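Local coordinates for protein probable CoA-transferase alpha subunit (Rhodococcus jostii, PDB 6COJ) that probably acts on coenzyme A thioesters as the alpha subunit of a CoA-transferase family enzyme, and here binds a spirolactone cyclohexenyl thioester of coenzyme A, at residues S43-M48 with Y201-Y206; A286-L289 with D295-A298; P158-D161 with K165-T168. The protein carries 1 engineered substitution. All coordinates share one frame; numbering follows the deposited sequence.

Contact 1: S43-M48 with Y201-Y206; sequences SRRKPM and YFDDLY
At the carboxyl end of the parallel sheet, R45, in the loop leading from strand 35-38 into helix 48-56, reaches Y201 and D203 at the start of helix 203-208. The R45 side chain bends at its third torsion (chi3 65°), which brings a face of the guanidinium over CD2 of Y201: NH1 of R45 lies 3.5 Å from CD2 of Y201, and the two planes differ by 36°. The edge of the same group faces D203, where NH2 of R45 gives OD2 of D203 a nearly straight salt-bridge hydrogen bond (2.8 Å, 168°). The aspartate oxygen is met from well above its carboxylate plane, and the two flat groups stand nearly perpendicular. G40 N holds OD1 of D203, while R45 also binds the carbonyls of H183 (through NE) and P200, so both charged groups are fixed in rotation within a buried setting. One residue earlier, R44 CB packs 3.4 Å from OH of Y201. A water links the tyrosine OH (2.7 Å) to NH1 of R44, whose NE forms a salt bridge with D92. The R44 side chain lies about 7 Å from the bound thioester. Strands 35-38 and 177-184 are neighbours from which the strand order proceeds outward to both sides, and polar loops meeting here mark the topological switch point of a Rossmann-like, doubly wound sheet.

Contact 2: A286-L289 with D295-A298; sequences ATYL and DYQA
Y296 sets its side chain against the end of helix 278-288, where Y288 and L289 receive it. CG of Y296 stands anti to the backbone N (chi1 172°), which swings the ring alongside the last turn of that helix. Its CB begins the contact, 3.7 Å from the carbonyl O of Y288. One bond farther out, CG lies 4.0 Å from the same oxygen, and CD1 comes nearer still, with Y288 O 3.4 Å away at the ring's edge and in its plane. This carbonyl therefore meets a carbon-bound hydrogen rather than the pi cloud. CD1 also packs 3.9 Å from CB of Y288, and L289 CD2 approaches it more loosely at 4.5 Å. The two helices concerned, 278-288 and 293-306, follow one another in the chain, and the contact lies in the corner between them, close to their short connection, where the CA atoms of Y288 and Y296 are 5.0 Å apart. Beyond CD1, CE1 of Y296 is 4.2 Å from Y288 CB. At the tip, OH of Y296 is hydrogen-bonded to H253 ND1, and the ring makes a cation-pi contact with R52 of helix 48-56. With a leucine here, H253 would probably lose its hydroxyl mate and R52 its aromatic partner, while a gap would be likely to open where the outer part of the ring now lies, toward both of them. The Y288 ring is itself enclosed: T287 CG2 sits 3.5 Å above one face, offset toward the rim, and F267 meets the ring edge-to-face, while A299 and F303 of helix 293-306 pack against the same side chain.

Contact 3: P158-D161 with K165-T168; sequences PYPD and KSET
D161 and K165 are joined by the direct backbone bond of this loop: N of D161 donates to O of K165 at 2.7 Å and 162°. Next to it, P160 CG rests 3.6 Å from S166 OG. A water fills the inner side of the bend and makes three hydrogen bonds, donating to Y159 O (2.7 Å) and, in the conformer given, to D161 OD1, and accepting from E167 N (2.9 Å). The carboxylates of D161 and E167 also come close, but D161 has two conformers and this approach of two acceptors is doubtful. Any crowding of charge is probably eased from outside the loop, where a basic side chain on the chain of another protein pairs with E167 OE1. Farther out, the hydroxyl of Y159 hydrogen-bonds to A171 O and R153 N of the second subunit, another copy of this protein, so the loop also contributes to the subunit interface. It connects strands 153-156 and 168-173, which lie antiparallel and adjacent in a three-stranded sheet, and backbone hydrogen bonding between E167 and S157 carries their pairing into the base of this beta-hairpin loop.

Contacts 1 and 2 are buried, whereas contact 3 is a surface turn that meets both the second subunit and the partner protein. Their chemistry follows their place: contact 1, close to the chain's centre, joins a loop to a distant helix start through a buried ion pair; contact 2 is apolar and aromatic packing between consecutive helices; contact 3 depends on a backbone bond and a water. Helix 48-56 relates the first two, since it follows the 43-48 loop and supplies R52 and L55 to the helix pair of contact 2, and their nearest atoms are about 6 Å apart. Contacts 2 and 3 lie on opposite sides of the chain's centre, their own centres about 57 Å apart.

Contact 1: S43-M48 with Y201-Y206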
loop_
_atom_site.group_PDB
_atom_site.type_symbol
_atom_site.label_atom_id
_atom_site.label_comp_id
_atom_site.label_asym_id
_atom_site.label_seq_id
_atom_site.Cartn_x
_atom_site.Cartn_y
_atom_site.Cartn_z
ATOM N N SER A 43 -21.208 -5.870 -5.665
ATOM C CA SER A 43 -21.516 -6.908 -6.651
ATOM C C SER A 43 -20.397 -7.049 -7.687
ATOM O O SER A 43 -20.619 -7.027 -8.906
ATOM C CB SER A 43 -22.871 -6.638 -7.298
ATOM O OG SER A 43 -23.272 -7.702 -8.144
ATOM N N ARG A 44 -19.168 -7.211 -7.192
ATOM C CA ARG A 44 -17.977 -7.243 -8.040
ATOM C C ARG A 44 -17.036 -8.331 -7.548
ATOM O O ARG A 44 -16.549 -8.274 -6.412
ATOM C CB ARG A 44 -17.257 -5.884 -8.069
ATOM C CG ARG A 44 -18.186 -4.706 -8.320
ATOM C CD ARG A 44 -17.477 -3.363 -8.208
ATOM N NE ARG A 44 -18.435 -2.275 -8.027
ATOM C CZ ARG A 44 -18.338 -1.063 -8.561
ATOM N NH1 ARG A 44 -17.326 -0.747 -9.368
ATOM N NH2 ARG A 44 -19.280 -0.164 -8.310
ATOM N N ARG A 45 -16.777 -9.302 -8.425
ATOM C CA ARG A 45 -15.836 -10.410 -8.209
ATOM C C ARG A 45 -15.955 -11.024 -6.822
ATOM O O ARG A 45 -14.969 -11.268 -6.124
ATOM C CB ARG A 45 -14.395 -10.051 -8.576
ATOM C CG ARG A 45 -13.650 -11.260 -9.151
ATOM C CD ARG A 45 -12.200 -10.947 -9.560
ATOM N NE ARG A 45 -11.420 -10.595 -8.371
ATOM C CZ ARG A 45 -10.767 -9.453 -8.176
ATOM N NH1 ARG A 45 -10.702 -8.518 -9.124
ATOM N NH2 ARG A 45 -10.151 -9.269 -7.010
ATOM N N LYS A 46 -17.200 -11.314 -6.436
ATOM C CA LYS A 46 -17.413 -12.028 -5.196
ATOM C C LYS A 46 -17.191 -13.520 -5.421
ATOM O O LYS A 46 -17.474 -14.038 -6.503
ATOM C CB LYS A 46 -18.846 -11.806 -4.731
ATOM C CG LYS A 46 -19.050 -10.423 -4.142
ATOM C CD LYS A 46 -18.371 -10.320 -2.803
ATOM C CE LYS A 46 -18.493 -8.942 -2.203
ATOM N NZ LYS A 46 -17.867 -8.960 -0.861
ATOM N N PRO A 47 -16.674 -14.246 -4.403
ATOM C CA PRO A 47 -16.536 -15.718 -4.514
ATOM C C PRO A 47 -17.881 -16.403 -4.300
ATOM O O PRO A 47 -18.138 -17.087 -3.298
ATOM C CB PRO A 47 -15.519 -16.032 -3.411
ATOM C CG PRO A 47 -15.821 -15.009 -2.357
ATOM C CD PRO A 47 -16.143 -13.738 -3.123
ATOM N N MET A 48 -18.781 -16.204 -5.268
ATOM C CA MET A 48 -20.167 -16.625 -5.106
ATOM C C MET A 48 -20.307 -18.142 -5.099
ATOM O O MET A 48 -21.174 -18.676 -4.393
ATOM C CB MET A 48 -21.043 -16.004 -6.196
ATOM C CG MET A 48 -21.138 -14.492 -6.163
ATOM S SD MET A 48 -21.920 -13.835 -4.680
ATOM C CE MET A 48 -23.639 -14.157 -5.068
ATOM N N TYR A 201 -9.386 -4.949 -6.246
ATOM C CA TYR A 201 -10.111 -4.786 -4.978
ATOM C C TYR A 201 -9.095 -4.948 -3.848
ATOM O O TYR A 201 -8.056 -4.268 -3.872
ATOM C CB TYR A 201 -11.384 -5.648 -4.906
ATOM C CG TYR A 201 -12.237 -5.425 -6.126
ATOM C CD1 TYR A 201 -12.700 -4.143 -6.440
ATOM C CD2 TYR A 201 -12.525 -6.465 -7.005
ATOM C CE1 TYR A 201 -13.440 -3.909 -7.587
ATOM C CE2 TYR A 201 -13.274 -6.242 -8.156
ATOM C CZ TYR A 201 -13.723 -4.967 -8.447
ATOM O OH TYR A 201 -14.438 -4.770 -9.604
ATOM N N PHE A 202 -9.355 -5.803 -2.858
ATOM C CA PHE A 202 -8.522 -5.920 -1.673
ATOM C C PHE A 202 -8.245 -7.379 -1.363
ATOM O O PHE A 202 -7.951 -7.732 -0.217
ATOM C CB PHE A 202 -9.197 -5.212 -0.494
ATOM C CG PHE A 202 -9.502 -3.775 -0.782
ATOM C CD1 PHE A 202 -10.623 -3.416 -1.517
ATOM C CD2 PHE A 202 -8.633 -2.785 -0.371
ATOM C CE1 PHE A 202 -10.857 -2.074 -1.836
ATOM C CE2 PHE A 202 -8.879 -1.451 -0.674
ATOM C CZ PHE A 202 -9.993 -1.103 -1.402
ATOM N N ASP A 203 -8.290 -8.234 -2.391
ATOM C CA ASP A 203 -8.240 -9.672 -2.134
ATOM C C ASP A 203 -6.899 -10.099 -1.558
ATOM O O ASP A 203 -6.843 -11.057 -0.770
ATOM C CB ASP A 203 -8.554 -10.463 -3.403
ATOM C CG ASP A 203 -10.016 -10.382 -3.799
ATOM O OD1 ASP A 203 -10.795 -9.726 -3.075
ATOM O OD2 ASP A 203 -10.383 -10.977 -4.836
ATOM N N ASP A 204 -5.820 -9.415 -1.939
ATOM C CA ASP A 204 -4.526 -9.691 -1.324
ATOM C C ASP A 204 -4.554 -9.395 0.171
ATOM O O ASP A 204 -4.006 -10.161 0.971
ATOM C CB ASP A 204 -3.427 -8.880 -2.021
ATOM C CG ASP A 204 -3.729 -7.388 -2.045
ATOM O OD1 ASP A 204 -4.896 -7.002 -2.242
ATOM O OD2 ASP A 204 -2.791 -6.576 -1.879
ATOM N N LEU A 205 -5.185 -8.285 0.566
ATOM C CA LEU A 205 -5.257 -7.944 1.984
ATOM C C LEU A 205 -6.092 -8.952 2.768
ATOM O O LEU A 205 -5.738 -9.314 3.895
ATOM C CB LEU A 205 -5.834 -6.541 2.167
ATOM C CG LEU A 205 -5.032 -5.383 1.573
ATOM C CD1 LEU A 205 -5.715 -4.050 1.841
ATOM C CD2 LEU A 205 -3.641 -5.390 2.158
ATOM N N TYR A 206 -7.204 -9.415 2.196
ATOM C CA TYR A 206 -8.000 -10.430 2.881
ATOM C C TYR A 206 -7.173 -11.682 3.129
ATOM O O TYR A 206 -7.186 -12.242 4.229
ATOM C CB TYR A 206 -9.261 -10.759 2.076
ATOM C CG TYR A 206 -10.399 -9.776 2.260
ATOM C CD1 TYR A 206 -11.136 -9.762 3.436
ATOM C CD2 TYR A 206 -10.728 -8.859 1.268
ATOM C CE1 TYR A 206 -12.185 -8.869 3.617
ATOM C CE2 TYR A 206 -11.772 -7.957 1.437
ATOM C CZ TYR A 206 -12.486 -7.970 2.619
ATOM O OH TYR A 206 -13.517 -7.089 2.800
HETATM O O HOH W 1 -14.963 -2.262 -10.327
HETATM O O HOH W 2 -12.863 -12.089 -4.395
#

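Contact 2: A286-L289 with D295-A298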
loop_
_atom_site.group_PDB
_atom_site.type_symbol
_atom_site.label_atom_id
_atom_site.label_comp_id
_atom_site.label_asym_id
_atom_site.label_seq_id
_atom_site.Cartn_x
_atom_site.Cartn_y
_atom_site.Cartn_z
ATOM N N ALA A 286 -35.271 -23.639 -4.630
ATOM C CA ALA A 286 -35.489 -24.917 -5.306
ATOM C C ALA A 286 -34.774 -24.962 -6.651
ATOM O O ALA A 286 -34.199 -25.992 -7.021
ATOM C CB ALA A 286 -36.985 -25.180 -5.482
ATOM N N THR A 287 -34.792 -23.854 -7.392
ATOM C CA THR A 287 -34.227 -23.856 -8.737
ATOM C C THR A 287 -32.711 -23.677 -8.728
ATOM O O THR A 287 -32.012 -24.319 -9.519
ATOM C CB THR A 287 -34.891 -22.773 -9.592
ATOM O OG1 THR A 287 -36.295 -23.038 -9.703
ATOM C CG2 THR A 287 -34.282 -22.737 -10.992
ATOM N N TYR A 288 -32.178 -22.831 -7.842
ATOM C CA TYR A 288 -30.782 -22.408 -7.939
ATOM C C TYR A 288 -29.882 -22.884 -6.811
ATOM O O TYR A 288 -28.685 -23.065 -7.039
ATOM C CB TYR A 288 -30.676 -20.878 -8.066
ATOM C CG TYR A 288 -31.400 -20.370 -9.279
ATOM C CD1 TYR A 288 -30.837 -20.496 -10.543
ATOM C CD2 TYR A 288 -32.677 -19.833 -9.178
ATOM C CE1 TYR A 288 -31.510 -20.074 -11.670
ATOM C CE2 TYR A 288 -33.358 -19.403 -10.302
ATOM C CZ TYR A 288 -32.767 -19.525 -11.547
ATOM O OH TYR A 288 -33.447 -19.103 -12.668
ATOM N N LEU A 289 -30.409 -23.097 -5.606
ATOM C CA LEU A 289 -29.556 -23.288 -4.437
ATOM C C LEU A 289 -29.735 -24.650 -3.772
ATOM O O LEU A 289 -29.282 -24.833 -2.636
ATOM C CB LEU A 289 -29.776 -22.161 -3.420
ATOM C CG LEU A 289 -29.641 -20.725 -3.937
ATOM C CD1 LEU A 289 -29.952 -19.716 -2.836
ATOM C CD2 LEU A 289 -28.241 -20.489 -4.503
ATOM N N ASP A 295 -25.285 -27.632 -11.081
ATOM C CA ASP A 295 -26.731 -27.448 -11.192
ATOM C C ASP A 295 -27.085 -25.968 -11.224
ATOM O O ASP A 295 -27.941 -25.543 -12.010
ATOM C CB ASP A 295 -27.447 -28.123 -10.021
ATOM C CG ASP A 295 -27.283 -29.628 -10.025
ATOM O OD1 ASP A 295 -27.104 -30.208 -11.116
ATOM O OD2 ASP A 295 -27.340 -30.228 -8.933
ATOM N N TYR A 296 -26.438 -25.170 -10.367
ATOM C CA TYR A 296 -26.656 -23.729 -10.388
ATOM C C TYR A 296 -26.307 -23.155 -11.753
ATOM O O TYR A 296 -27.073 -22.369 -12.324
ATOM C CB TYR A 296 -25.815 -23.058 -9.298
ATOM C CG TYR A 296 -25.816 -21.546 -9.366
ATOM C CD1 TYR A 296 -26.817 -20.807 -8.756
ATOM C CD2 TYR A 296 -24.813 -20.858 -10.048
ATOM C CE1 TYR A 296 -26.820 -19.423 -8.807
ATOM C CE2 TYR A 296 -24.814 -19.477 -10.112
ATOM C CZ TYR A 296 -25.815 -18.765 -9.491
ATOM O OH TYR A 296 -25.834 -17.395 -9.539
ATOM N N GLN A 297 -25.141 -23.531 -12.284
ATOM C CA GLN A 297 -24.676 -22.963 -13.544
ATOM C C GLN A 297 -25.608 -23.340 -14.689
ATOM O O GLN A 297 -25.900 -22.515 -15.563
ATOM C CB GLN A 297 -23.244 -23.423 -13.824
ATOM C CG GLN A 297 -22.200 -22.856 -12.865
ATOM C CD GLN A 297 -22.037 -21.354 -12.998
ATOM O OE1 GLN A 297 -22.319 -20.783 -14.052
ATOM N NE2 GLN A 297 -21.549 -20.707 -11.939
ATOM N N ALA A 298 -26.103 -24.577 -14.688
ATOM C CA ALA A 298 -27.059 -24.975 -15.714
ATOM C C ALA A 298 -28.345 -24.165 -15.609
ATOM O O ALA A 298 -28.907 -23.738 -16.626
ATOM C CB ALA A 298 -27.357 -26.469 -15.589
#

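Contact 3: P158-D161 with K165-T168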
loop_
_atom_site.group_PDB
_atom_site.type_symbol
_atom_site.label_atom_id
_atom_site.label_comp_id
_atom_site.label_asym_id
_atom_site.label_seq_id
_atom_site.Cartn_x
_atom_site.Cartn_y
_atom_site.Cartn_z
ATOM N N PRO A 158 2.027 10.624 19.966
ATOM C CA PRO A 158 3.064 11.071 20.905
ATOM C C PRO A 158 3.811 12.295 20.426
ATOM O O PRO A 158 4.623 12.824 21.191
ATOM C CB PRO A 158 3.996 9.857 21.014
ATOM C CG PRO A 158 3.818 9.139 19.734
ATOM C CD PRO A 158 2.410 9.382 19.270
ATOM N N TYR A 159 3.559 12.767 19.202
ATOM C CA TYR A 159 4.167 13.985 18.677
ATOM C C TYR A 159 3.077 15.024 18.509
ATOM O O TYR A 159 2.149 14.807 17.718
ATOM C CB TYR A 159 4.822 13.715 17.322
ATOM C CG TYR A 159 5.698 12.496 17.295
ATOM C CD1 TYR A 159 6.933 12.491 17.928
ATOM C CD2 TYR A 159 5.284 11.346 16.651
ATOM C CE1 TYR A 159 7.731 11.379 17.913
ATOM C CE2 TYR A 159 6.077 10.225 16.621
ATOM C CZ TYR A 159 7.294 10.240 17.258
ATOM O OH TYR A 159 8.084 9.124 17.231
ATOM N N PRO A 160 3.116 16.141 19.223
ATOM C CA PRO A 160 2.163 17.214 18.944
ATOM C C PRO A 160 2.424 17.796 17.566
ATOM O O PRO A 160 3.524 17.695 17.014
ATOM C CB PRO A 160 2.473 18.253 20.033
ATOM C CG PRO A 160 3.198 17.480 21.102
ATOM C CD PRO A 160 4.007 16.468 20.346
ATOM N N ASP A 161 1.387 18.401 16.997
ATOM C CA ASP A 161 1.561 19.161 15.773
ATOM C C ASP A 161 2.381 20.421 16.075
ATOM O O ASP A 161 2.731 20.708 17.227
ATOM C CB ASP A 161 0.200 19.461 15.138
ATOM C CG ASP A 161 -0.517 18.197 14.622
ATOM O OD1 ASP A 161 0.003 17.072 14.799
ATOM O OD2 ASP A 161 -1.618 18.324 14.039
ATOM N N LYS A 165 -0.569 21.146 19.716
ATOM C CA LYS A 165 -1.726 20.301 19.980
ATOM C C LYS A 165 -1.480 18.901 19.441
ATOM O O LYS A 165 -1.001 18.732 18.319
ATOM C CB LYS A 165 -2.976 20.853 19.302
ATOM C CG LYS A 165 -3.508 22.152 19.860
ATOM C CD LYS A 165 -4.757 22.530 19.081
ATOM C CE LYS A 165 -5.385 23.794 19.605
ATOM N NZ LYS A 165 -4.524 24.969 19.310
ATOM N N SER A 166 -1.847 17.898 20.227
ATOM C CA SER A 166 -1.673 16.506 19.834
ATOM C C SER A 166 -2.950 15.973 19.202
ATOM O O SER A 166 -4.051 16.175 19.727
ATOM C CB SER A 166 -1.329 15.658 21.055
ATOM O OG SER A 166 -0.134 16.131 21.658
ATOM N N GLU A 167 -2.798 15.289 18.077
ATOM C CA GLU A 167 -3.944 14.724 17.384
ATOM C C GLU A 167 -4.374 13.432 18.049
ATOM O O GLU A 167 -3.543 12.584 18.385
ATOM C CB GLU A 167 -3.556 14.387 15.952
ATOM C CG GLU A 167 -3.291 15.572 15.091
ATOM C CD GLU A 167 -3.318 15.212 13.621
ATOM O OE1 GLU A 167 -2.713 15.962 12.833
ATOM O OE2 GLU A 167 -3.942 14.190 13.262
ATOM N N THR A 168 -5.684 13.269 18.203
ATOM C CA THR A 168 -6.274 12.019 18.662
ATOM C C THR A 168 -7.067 11.429 17.502
ATOM O O THR A 168 -7.950 12.091 16.947
ATOM C CB THR A 168 -7.164 12.251 19.880
ATOM O OG1 THR A 168 -6.360 12.732 20.962
ATOM C CG2 THR A 168 -7.815 10.963 20.318
HETATM O O HOH W 3 -0.241 15.288 16.667
#